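Esterase YbfF (Escherichia coli, PDB 3BF7) probably hydrolyses esters and thioesters, as an alpha/beta hydrolase whose helical cap and core domain form a distinctive substrate-binding crevice. Local coordinates at residues Q8-Q13 with D42-Q47; N16-L21 with D81-I86; V50-L55 with R172-V177. The protein carries 1 engineered substitution. All blocks are in the same frame, centred on the assembly; numbering follows the deposited sequence.

Interaction 1: Q8-Q13 with D42-Q47; sequences QTAQNQ and DHNIIQ
Gln-8 and Ile-45 form an antiparallel hydrogen-bonded pair, joined in both directions: Gln-8 N donates to Ile-45 O at 3.0 Å, and Ile-45 N returns a nearly straight bond to Gln-8 O at 2.9 Å. Beyond this pair the chain at 8-13 leaves the sheet, and the side chain of Asn-44 takes over the backbone's part. Its CB lies beside the last sheet carbonyl, 4.1 Å from Gln-8 O. CG stands anti to the carbonyl carbon of its own residue (chi1 -77°), which swings the amide across to the chain at Thr-9 and Ala-10 and puts CG 3.9 Å from Ala-10 N. There OD1 accepts the N-H of Ala-10 at 2.8 Å; the bond is almost linear (171° at the hydrogen), and the donor lies in the carbonyl plane of the amide. The same oxygen is flanked by Thr-9, whose CA is 3.4 Å from Asn-44 OD1. A water donates a second bond to OD1 and is held weakly by Gln-13 NE2, so the oxygen is gripped by two donors and, through the water, links Ala-10 to Gln-13. Next to this bond, Ala-10 CB presses on the peptide of His-43, 3.3 Å from His-43 O. Asp-42 is engaged in a salt bridge with Arg-249 of helix 241-253, while Ile-45 packs on Ala-36 and Leu-39 of helix 33-39. The arrangement is that of the antiparallel first strand at the margin of an alpha/beta hydrolase sheet, where strand 5-8 borders strand 45-48 and an asparagine side chain extends the ladder by one bond.

Interaction 2: N16-L21 with D81-I86; sequences NSPIVL and DKATFI
Val-20 meets Phe-85 flank to flank, the two side chains pointing the same way from neighbouring parallel strands. Val-20 CB lies 3.6 Å from Phe-85 CE1 and equally close to CD1, an oblique approach to the ring. With CG1 anti to the backbone N (chi1 177°), that methyl of Val-20 also reaches these two ring carbons, while CG2 touches both the ring and Ala-83 CB, the latter at 3.9 Å. Pro-18 CG closes the row against Ala-83 CB at 3.8 Å.

The other face of the sheet is aliphatic. Ile-86 fits between two residues of the neighbouring strand: its CD1 is 3.7 Å from Ile-19 CG2, and its CB is 3.6 Å from Leu-21 CD2, the branch that leans back across the contact. Ile-19 CG1 lies alongside Thr-84 CB. Between the two faces, three backbone bonds fix the register: Thr-84 N to Pro-18 O, Val-20 N to Thr-84 O at 2.8 Å, and Ile-86 N to Val-20 O. Where the strands open out, a water joins Ser-17 O to Thr-84 OG1, and Ser-17 OG is held by Asp-107 from the next strand.

Further out, Leu-71 and Leu-75 of helix 64-78 pack on Phe-85, and Leu-75 also touches Val-20 and Ala-83. With an alanine at Phe-85 the ring would be gone, which is likely to leave a gap beside Val-20 CB and to take from Leu-71 and Leu-75 a partner on the sheet. Ile-86 meets Val-110 and Ile-112 of strand 106-112 on its far side. Strands 19-22 and 83-88 are thus adjacent parallel strands within the central sheet of the alpha/beta hydrolase fold, the second of them leading into what is probably the nucleophile elbow.

Interaction 3: V50-L55 with R172-V177; sequences VRNHGL and RFNVPV. Engineered in segment 50-55: Val-50 (natural residue Met).
The junction between the hydrolase core and what is probably the helical cap is made here by a type II beta turn, Val-50 to His-53, docking on the lead-in to helix 175-180. Val-50, which starts the turn, is an engineered replacement of methionine. Asn-52 O accepts the backbone N-H of Asn-174, the N-cap residue, at 2.9 Å; the donor stands 32° out of the carbonyl plane. The same oxygen lies 3.4 Å from Phe-173 CB. Asn-52 and Asn-174 also cross obliquely through their side chains, with CB to CB 3.8 Å apart, and Val-177 CG1 packs by the end of the Asn-52 side chain. Gly-54, at positive phi, brings its carbonyl up to Arg-172, whose CB is 3.8 Å from Gly-54 O. Arg-172 bends at chi2 (-72°), laying its guanidinium beside Leu-55: CD2 of the leucine sits over one face, near the rim, and Leu-55 CG approaches Arg-172 NH1 to 3.6 Å. Arg-172 O and Gly-54 O, two acceptors, are 3.3 Å apart without a bond between them; Arg-172 O accepts from Arg-58 NH1. Phe-173 carries its ring in the crowded position between backbone N and carbonyl carbon (chi1 41°), edge-to-face with Phe-26. It reaches Ile-131 and Leu-178, and His-53 packs on both Leu-178 and Met-90, so the contact lies between helix 90-101 of the core and helices 125-136 and 175-180, probably of the cap.

From the N terminus, strand 5-8 runs into the loop that interaction 1 ties to the start of strand 45-48, closing a loop that contains strand 19-22 and helix 33-39. Interaction 2 opens inside that loop and closes beyond it at strand 83-88, so the two cross; strand 19-22 lies between strands 45-48 and 83-88, its backbone bonded to both. Interaction 3 opens after interaction 1 has closed, in the loop following strand 45-48, and crosses interaction 2 by reaching forward to 172-177. Interactions 1 and 2 have centres about 10 Å apart and build one sheet, whereas interaction 3, about 23 Å from the centre of interaction 2, joins the core to the probable cap.

Interaction 1: Q8-Q13 with D42-Q47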
loop_
_atom_site.group_PDB
_atom_site.type_symbol
_atom_site.label_atom_id
_atom_site.label_comp_id
_atom_site.label_asym_id
_atom_site.label_seq_id
_atom_site.Cartn_x
_atom_site.Cartn_y
_atom_site.Cartn_z
ATOM N N GLN A 8 -7.119 -12.643 10.066
ATOM C CA GLN A 8 -6.531 -13.678 10.901
ATOM C C GLN A 8 -6.492 -13.194 12.345
ATOM O O GLN A 8 -6.067 -12.072 12.630
ATOM C CB GLN A 8 -5.124 -14.017 10.406
ATOM C CG GLN A 8 -4.561 -15.313 10.961
ATOM C CD GLN A 8 -3.323 -15.767 10.214
ATOM O OE1 GLN A 8 -2.316 -15.062 10.168
ATOM N NE2 GLN A 8 -3.394 -16.952 9.618
ATOM N N THR A 9 -6.956 -14.045 13.252
ATOM C CA THR A 9 -6.995 -13.716 14.670
ATOM C C THR A 9 -5.616 -13.803 15.313
ATOM O O THR A 9 -4.814 -14.672 14.977
ATOM C CB THR A 9 -7.959 -14.658 15.414
ATOM O OG1 THR A 9 -9.265 -14.548 14.835
ATOM C CG2 THR A 9 -8.033 -14.295 16.890
ATOM N N ALA A 10 -5.347 -12.885 16.237
ATOM C CA ALA A 10 -4.071 -12.851 16.941
ATOM C C ALA A 10 -3.806 -14.196 17.605
ATOM O O ALA A 10 -4.713 -14.810 18.169
ATOM C CB ALA A 10 -4.086 -11.749 17.990
ATOM N N GLN A 11 -2.560 -14.651 17.535
ATOM C CA GLN A 11 -2.186 -15.925 18.135
ATOM C C GLN A 11 -2.118 -15.796 19.652
ATOM O O GLN A 11 -2.113 -16.796 20.374
ATOM C CB GLN A 11 -0.835 -16.385 17.583
ATOM C CG GLN A 11 -0.839 -16.607 16.077
ATOM C CD GLN A 11 0.522 -16.996 15.534
ATOM O OE1 GLN A 11 0.686 -17.204 14.332
ATOM N NE2 GLN A 11 1.508 -17.093 16.419
ATOM N N ASN A 12 -2.073 -14.554 20.125
ATOM C CA ASN A 12 -2.011 -14.256 21.551
ATOM C C ASN A 12 -2.781 -12.966 21.828
ATOM O O ASN A 12 -2.643 -11.987 21.096
ATOM C CB ASN A 12 -0.555 -14.078 21.990
ATOM C CG ASN A 12 0.302 -15.290 21.684
ATOM O OD1 ASN A 12 0.110 -16.361 22.258
ATOM N ND2 ASN A 12 1.254 -15.126 20.773
ATOM N N GLN A 13 -3.594 -12.967 22.881
ATOM C CA GLN A 13 -4.372 -11.785 23.247
ATOM C C GLN A 13 -3.490 -10.804 24.014
ATOM O O GLN A 13 -2.923 -11.150 25.050
ATOM C CB GLN A 13 -5.567 -12.184 24.114
ATOM C CG GLN A 13 -6.925 -11.957 23.466
ATOM C CD GLN A 13 -7.139 -10.516 23.039
ATOM O OE1 GLN A 13 -6.818 -9.584 23.777
ATOM N NE2 GLN A 13 -7.696 -10.328 21.849
ATOM N N ASP A 42 0.567 -10.999 17.915
ATOM C CA ASP A 42 -0.093 -10.249 18.975
ATOM C C ASP A 42 -1.152 -9.238 18.524
ATOM O O ASP A 42 -1.508 -8.333 19.279
ATOM C CB ASP A 42 0.964 -9.553 19.840
ATOM C CG ASP A 42 1.946 -8.734 19.025
ATOM O OD1 ASP A 42 1.991 -8.898 17.787
ATOM O OD2 ASP A 42 2.689 -7.932 19.632
ATOM N N HIS A 43 -1.652 -9.390 17.301
ATOM C CA HIS A 43 -2.694 -8.497 16.784
ATOM C C HIS A 43 -3.614 -9.243 15.838
ATOM O O HIS A 43 -3.191 -10.184 15.172
ATOM C CB HIS A 43 -2.128 -7.346 15.938
ATOM C CG HIS A 43 -1.142 -6.476 16.639
ATOM N ND1 HIS A 43 0.180 -6.828 16.795
ATOM C CD2 HIS A 43 -1.271 -5.243 17.184
ATOM C CE1 HIS A 43 0.825 -5.848 17.403
ATOM N NE2 HIS A 43 -0.033 -4.875 17.650
ATOM N N ASN A 44 -4.871 -8.815 15.775
ATOM C CA ASN A 44 -5.774 -9.389 14.794
ATOM C C ASN A 44 -5.302 -8.649 13.546
ATOM O O ASN A 44 -4.975 -7.459 13.617
ATOM C CB ASN A 44 -7.235 -9.034 15.077
ATOM C CG ASN A 44 -7.824 -9.846 16.209
ATOM O OD1 ASN A 44 -7.310 -10.909 16.558
ATOM N ND2 ASN A 44 -8.919 -9.358 16.778
ATOM N N ILE A 45 -5.245 -9.345 12.418
ATOM C CA ILE A 45 -4.781 -8.740 11.176
ATOM C C ILE A 45 -5.844 -8.770 10.091
ATOM O O ILE A 45 -6.606 -9.732 9.979
ATOM C CB ILE A 45 -3.541 -9.485 10.627
ATOM C CG1 ILE A 45 -2.416 -9.481 11.664
ATOM C CG2 ILE A 45 -3.089 -8.853 9.318
ATOM C CD1 ILE A 45 -1.918 -8.109 12.036
ATOM N N ILE A 46 -5.891 -7.703 9.300
ATOM C CA ILE A 46 -6.813 -7.610 8.178
ATOM C C ILE A 46 -6.002 -7.142 6.972
ATOM O O ILE A 46 -5.485 -6.021 6.957
ATOM C CB ILE A 46 -7.957 -6.594 8.419
ATOM C CG1 ILE A 46 -8.785 -6.994 9.645
ATOM C CG2 ILE A 46 -8.853 -6.526 7.184
ATOM C CD1 ILE A 46 -8.173 -6.581 10.965
ATOM N N GLN A 47 -5.862 -8.013 5.981
ATOM C CA GLN A 47 -5.140 -7.681 4.759
ATOM C C GLN A 47 -6.198 -7.406 3.699
ATOM O O GLN A 47 -7.031 -8.265 3.420
ATOM C CB GLN A 47 -4.253 -8.851 4.332
ATOM C CG GLN A 47 -3.070 -9.092 5.262
ATOM C CD GLN A 47 -2.401 -10.433 5.041
ATOM O OE1 GLN A 47 -2.483 -11.326 5.885
ATOM N NE2 GLN A 47 -1.735 -10.584 3.903
HETATM O O HOH W 1 -7.649 -11.216 19.307
#

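Interaction 2: N16-L21 with D81-I86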
loop_
_atom_site.group_PDB
_atom_site.type_symbol
_atom_site.label_atom_id
_atom_site.label_comp_id
_atom_site.label_asym_id
_atom_site.label_seq_id
_atom_site.Cartn_x
_atom_site.Cartn_y
_atom_site.Cartn_z
ATOM N N ASN A 16 -4.398 -5.278 21.959
ATOM C CA ASN A 16 -3.910 -4.313 20.978
ATOM C C ASN A 16 -4.980 -4.070 19.924
ATOM O O ASN A 16 -5.810 -4.940 19.658
ATOM C CB ASN A 16 -2.653 -4.825 20.266
ATOM C CG ASN A 16 -1.465 -4.968 21.191
ATOM O OD1 ASN A 16 -1.176 -4.082 21.994
ATOM N ND2 ASN A 16 -0.754 -6.082 21.067
ATOM N N SER A 17 -4.956 -2.888 19.321
ATOM C CA SER A 17 -5.912 -2.570 18.273
ATOM C C SER A 17 -5.573 -3.464 17.089
ATOM O O SER A 17 -4.416 -3.836 16.898
ATOM C CB SER A 17 -5.778 -1.107 17.838
ATOM O OG SER A 17 -6.022 -0.215 18.910
ATOM N N PRO A 18 -6.581 -3.844 16.293
ATOM C CA PRO A 18 -6.296 -4.695 15.137
ATOM C C PRO A 18 -5.484 -3.881 14.133
ATOM O O PRO A 18 -5.496 -2.650 14.178
ATOM C CB PRO A 18 -7.687 -5.043 14.615
ATOM C CG PRO A 18 -8.489 -3.826 14.983
ATOM C CD PRO A 18 -8.018 -3.539 16.385
ATOM N N ILE A 19 -4.778 -4.567 13.242
ATOM C CA ILE A 19 -3.971 -3.902 12.228
ATOM C C ILE A 19 -4.473 -4.219 10.826
ATOM O O ILE A 19 -4.642 -5.381 10.461
ATOM C CB ILE A 19 -2.481 -4.321 12.327
ATOM C CG1 ILE A 19 -1.890 -3.827 13.653
ATOM C CG2 ILE A 19 -1.696 -3.765 11.137
ATOM C CD1 ILE A 19 -0.445 -4.237 13.879
ATOM N N VAL A 20 -4.721 -3.166 10.054
ATOM C CA VAL A 20 -5.174 -3.291 8.675
ATOM C C VAL A 20 -3.979 -2.941 7.791
ATOM O O VAL A 20 -3.377 -1.879 7.951
ATOM C CB VAL A 20 -6.337 -2.315 8.374
ATOM C CG1 VAL A 20 -6.738 -2.412 6.906
ATOM C CG2 VAL A 20 -7.525 -2.629 9.272
ATOM N N LEU A 21 -3.640 -3.845 6.874
ATOM C CA LEU A 21 -2.514 -3.667 5.959
ATOM C C LEU A 21 -3.045 -3.352 4.566
ATOM O O LEU A 21 -3.908 -4.070 4.048
ATOM C CB LEU A 21 -1.671 -4.945 5.926
ATOM C CG LEU A 21 -1.074 -5.375 7.266
ATOM C CD1 LEU A 21 -0.598 -6.814 7.174
ATOM C CD2 LEU A 21 0.065 -4.451 7.649
ATOM N N ASP A 81 -14.313 -0.854 15.524
ATOM C CA ASP A 81 -14.436 0.572 15.809
ATOM C C ASP A 81 -13.194 1.383 15.461
ATOM O O ASP A 81 -13.299 2.489 14.932
ATOM C CB ASP A 81 -14.783 0.791 17.285
ATOM C CG ASP A 81 -16.144 0.231 17.654
ATOM O OD1 ASP A 81 -17.138 0.594 16.991
ATOM O OD2 ASP A 81 -16.217 -0.569 18.609
ATOM N N LYS A 82 -12.022 0.839 15.761
ATOM C CA LYS A 82 -10.777 1.543 15.482
ATOM C C LYS A 82 -9.659 0.552 15.198
ATOM O O LYS A 82 -9.601 -0.522 15.795
ATOM C CB LYS A 82 -10.406 2.424 16.679
ATOM C CG LYS A 82 -9.149 3.258 16.496
ATOM C CD LYS A 82 -8.852 4.091 17.739
ATOM C CE LYS A 82 -8.615 3.211 18.959
ATOM N NZ LYS A 82 -8.314 4.008 20.183
ATOM N N ALA A 83 -8.770 0.914 14.280
ATOM C CA ALA A 83 -7.662 0.040 13.935
ATOM C C ALA A 83 -6.408 0.823 13.607
ATOM O O ALA A 83 -6.460 2.016 13.313
ATOM C CB ALA A 83 -8.039 -0.832 12.741
ATOM N N THR A 84 -5.277 0.138 13.694
ATOM C CA THR A 84 -3.998 0.719 13.330
ATOM C C THR A 84 -3.882 0.379 11.849
ATOM O O THR A 84 -4.239 -0.725 11.435
ATOM C CB THR A 84 -2.857 0.073 14.132
ATOM O OG1 THR A 84 -2.857 0.625 15.453
ATOM C CG2 THR A 84 -1.502 0.318 13.476
ATOM N N PHE A 85 -3.408 1.329 11.052
ATOM C CA PHE A 85 -3.281 1.129 9.615
ATOM C C PHE A 85 -1.841 1.226 9.146
ATOM O O PHE A 85 -1.111 2.141 9.535
ATOM C CB PHE A 85 -4.109 2.174 8.868
ATOM C CG PHE A 85 -5.589 1.924 8.913
ATOM C CD1 PHE A 85 -6.225 1.265 7.865
ATOM C CD2 PHE A 85 -6.352 2.347 9.998
ATOM C CE1 PHE A 85 -7.597 1.030 7.896
ATOM C CE2 PHE A 85 -7.725 2.114 10.039
ATOM C CZ PHE A 85 -8.346 1.457 8.983
ATOM N N ILE A 86 -1.450 0.280 8.299
ATOM C CA ILE A 86 -0.110 0.247 7.722
ATOM C C ILE A 86 -0.298 0.161 6.209
ATOM O O ILE A 86 -0.886 -0.798 5.707
ATOM C CB ILE A 86 0.684 -0.991 8.202
ATOM C CG1 ILE A 86 0.828 -0.956 9.726
ATOM C CG2 ILE A 86 2.052 -1.030 7.531
ATOM C CD1 ILE A 86 1.559 -2.155 10.314
HETATM O O HOH W 2 -2.535 -1.670 16.836
HETATM O O HOH W 3 -9.029 -0.185 19.108
#

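Interaction 3: V50-L55 with R172-V177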
loop_
_atom_site.group_PDB
_atom_site.type_symbol
_atom_site.label_atom_id
_atom_site.label_comp_id
_atom_site.label_asym_id
_atom_site.label_seq_id
_atom_site.Cartn_x
_atom_site.Cartn_y
_atom_site.Cartn_z
ATOM N N VAL A 50 -7.077 -3.456 -2.375
ATOM C CA VAL A 50 -7.593 -2.127 -2.672
ATOM C C VAL A 50 -8.554 -2.265 -3.860
ATOM O O VAL A 50 -8.445 -3.214 -4.639
ATOM C CB VAL A 50 -6.428 -1.173 -3.033
ATOM C CG1 VAL A 50 -6.959 0.171 -3.524
ATOM C CG2 VAL A 50 -5.535 -0.981 -1.812
ATOM N N ARG A 51 -9.505 -1.346 -3.992
ATOM C CA ARG A 51 -10.427 -1.414 -5.119
ATOM C C ARG A 51 -9.607 -1.499 -6.403
ATOM O O ARG A 51 -8.509 -0.940 -6.497
ATOM C CB ARG A 51 -11.351 -0.187 -5.162
ATOM C CG ARG A 51 -10.643 1.155 -5.299
ATOM C CD ARG A 51 -11.621 2.260 -5.695
ATOM N NE ARG A 51 -12.713 2.388 -4.737
ATOM C CZ ARG A 51 -13.859 3.017 -4.979
ATOM N NH1 ARG A 51 -14.080 3.589 -6.157
ATOM N NH2 ARG A 51 -14.797 3.064 -4.041
ATOM N N ASN A 52 -10.136 -2.230 -7.379
ATOM C CA ASN A 52 -9.488 -2.411 -8.670
ATOM C C ASN A 52 -8.210 -3.241 -8.626
ATOM O O ASN A 52 -7.446 -3.262 -9.595
ATOM C CB ASN A 52 -9.220 -1.051 -9.320
ATOM C CG ASN A 52 -10.501 -0.330 -9.693
ATOM O OD1 ASN A 52 -10.694 0.841 -9.353
ATOM N ND2 ASN A 52 -11.387 -1.029 -10.393
ATOM N N HIS A 53 -7.989 -3.925 -7.506
ATOM C CA HIS A 53 -6.831 -4.804 -7.332
ATOM C C HIS A 53 -7.292 -6.144 -6.765
ATOM O O HIS A 53 -8.367 -6.240 -6.165
ATOM C CB HIS A 53 -5.802 -4.193 -6.370
ATOM C CG HIS A 53 -5.184 -2.924 -6.869
ATOM N ND1 HIS A 53 -3.889 -2.845 -7.340
ATOM C CD2 HIS A 53 -5.704 -1.683 -6.995
ATOM C CE1 HIS A 53 -3.639 -1.606 -7.732
ATOM N NE2 HIS A 53 -4.725 -0.883 -7.531
ATOM N N GLY A 54 -6.464 -7.169 -6.954
ATOM C CA GLY A 54 -6.773 -8.490 -6.435
ATOM C C GLY A 54 -8.175 -8.941 -6.766
ATOM O O GLY A 54 -8.586 -8.891 -7.926
ATOM N N LEU A 55 -8.906 -9.389 -5.750
ATOM C CA LEU A 55 -10.272 -9.835 -5.955
ATOM C C LEU A 55 -11.289 -8.869 -5.352
ATOM O O LEU A 55 -12.414 -9.253 -5.036
ATOM C CB LEU A 55 -10.458 -11.263 -5.420
ATOM C CG LEU A 55 -9.745 -12.341 -6.256
ATOM C CD1 LEU A 55 -9.872 -13.690 -5.568
ATOM C CD2 LEU A 55 -10.325 -12.402 -7.670
ATOM N N ARG A 172 -5.160 -9.525 -12.322
ATOM C CA ARG A 172 -6.125 -9.343 -11.245
ATOM C C ARG A 172 -6.528 -7.879 -11.116
ATOM O O ARG A 172 -7.668 -7.573 -10.758
ATOM C CB ARG A 172 -5.544 -9.855 -9.921
ATOM C CG ARG A 172 -5.596 -11.378 -9.758
ATOM C CD ARG A 172 -7.028 -11.833 -9.512
ATOM N NE ARG A 172 -7.252 -13.268 -9.693
ATOM C CZ ARG A 172 -7.115 -14.190 -8.743
ATOM N NH1 ARG A 172 -6.742 -13.849 -7.517
ATOM N NH2 ARG A 172 -7.388 -15.459 -9.015
ATOM N N PHE A 173 -5.598 -6.970 -11.401
ATOM C CA PHE A 173 -5.919 -5.553 -11.308
ATOM C C PHE A 173 -6.611 -5.039 -12.572
ATOM O O PHE A 173 -6.484 -5.620 -13.653
ATOM C CB PHE A 173 -4.674 -4.716 -10.950
ATOM C CG PHE A 173 -3.411 -5.130 -11.657
ATOM C CD1 PHE A 173 -3.283 -4.993 -13.033
ATOM C CD2 PHE A 173 -2.330 -5.627 -10.931
ATOM C CE1 PHE A 173 -2.093 -5.337 -13.677
ATOM C CE2 PHE A 173 -1.140 -5.973 -11.565
ATOM C CZ PHE A 173 -1.023 -5.829 -12.940
ATOM N N ASN A 174 -7.362 -3.955 -12.407
ATOM C CA ASN A 174 -8.151 -3.333 -13.473
ATOM C C ASN A 174 -7.293 -2.363 -14.277
ATOM O O ASN A 174 -7.288 -1.159 -14.014
ATOM C CB ASN A 174 -9.326 -2.598 -12.826
ATOM C CG ASN A 174 -10.385 -2.186 -13.820
ATOM O OD1 ASN A 174 -10.182 -2.252 -15.031
ATOM N ND2 ASN A 174 -11.527 -1.749 -13.307
ATOM N N VAL A 175 -6.594 -2.884 -15.278
ATOM C CA VAL A 175 -5.680 -2.073 -16.071
ATOM C C VAL A 175 -6.238 -0.794 -16.698
ATOM O O VAL A 175 -5.651 0.275 -16.532
ATOM C CB VAL A 175 -4.990 -2.931 -17.158
ATOM C CG1 VAL A 175 -3.954 -2.097 -17.901
ATOM C CG2 VAL A 175 -4.324 -4.142 -16.510
ATOM N N PRO A 176 -7.373 -0.869 -17.413
ATOM C CA PRO A 176 -7.908 0.356 -18.021
ATOM C C PRO A 176 -8.198 1.473 -17.021
ATOM O O PRO A 176 -7.971 2.646 -17.306
ATOM C CB PRO A 176 -9.176 -0.130 -18.719
ATOM C CG PRO A 176 -8.837 -1.541 -19.082
ATOM C CD PRO A 176 -8.157 -2.045 -17.831
ATOM N N VAL A 177 -8.707 1.107 -15.849
ATOM C CA VAL A 177 -9.024 2.096 -14.829
ATOM C C VAL A 177 -7.766 2.651 -14.171
ATOM O O VAL A 177 -7.677 3.852 -13.916
ATOM C CB VAL A 177 -9.974 1.507 -13.762
ATOM C CG1 VAL A 177 -10.137 2.481 -12.606
ATOM C CG2 VAL A 177 -11.334 1.225 -14.393
#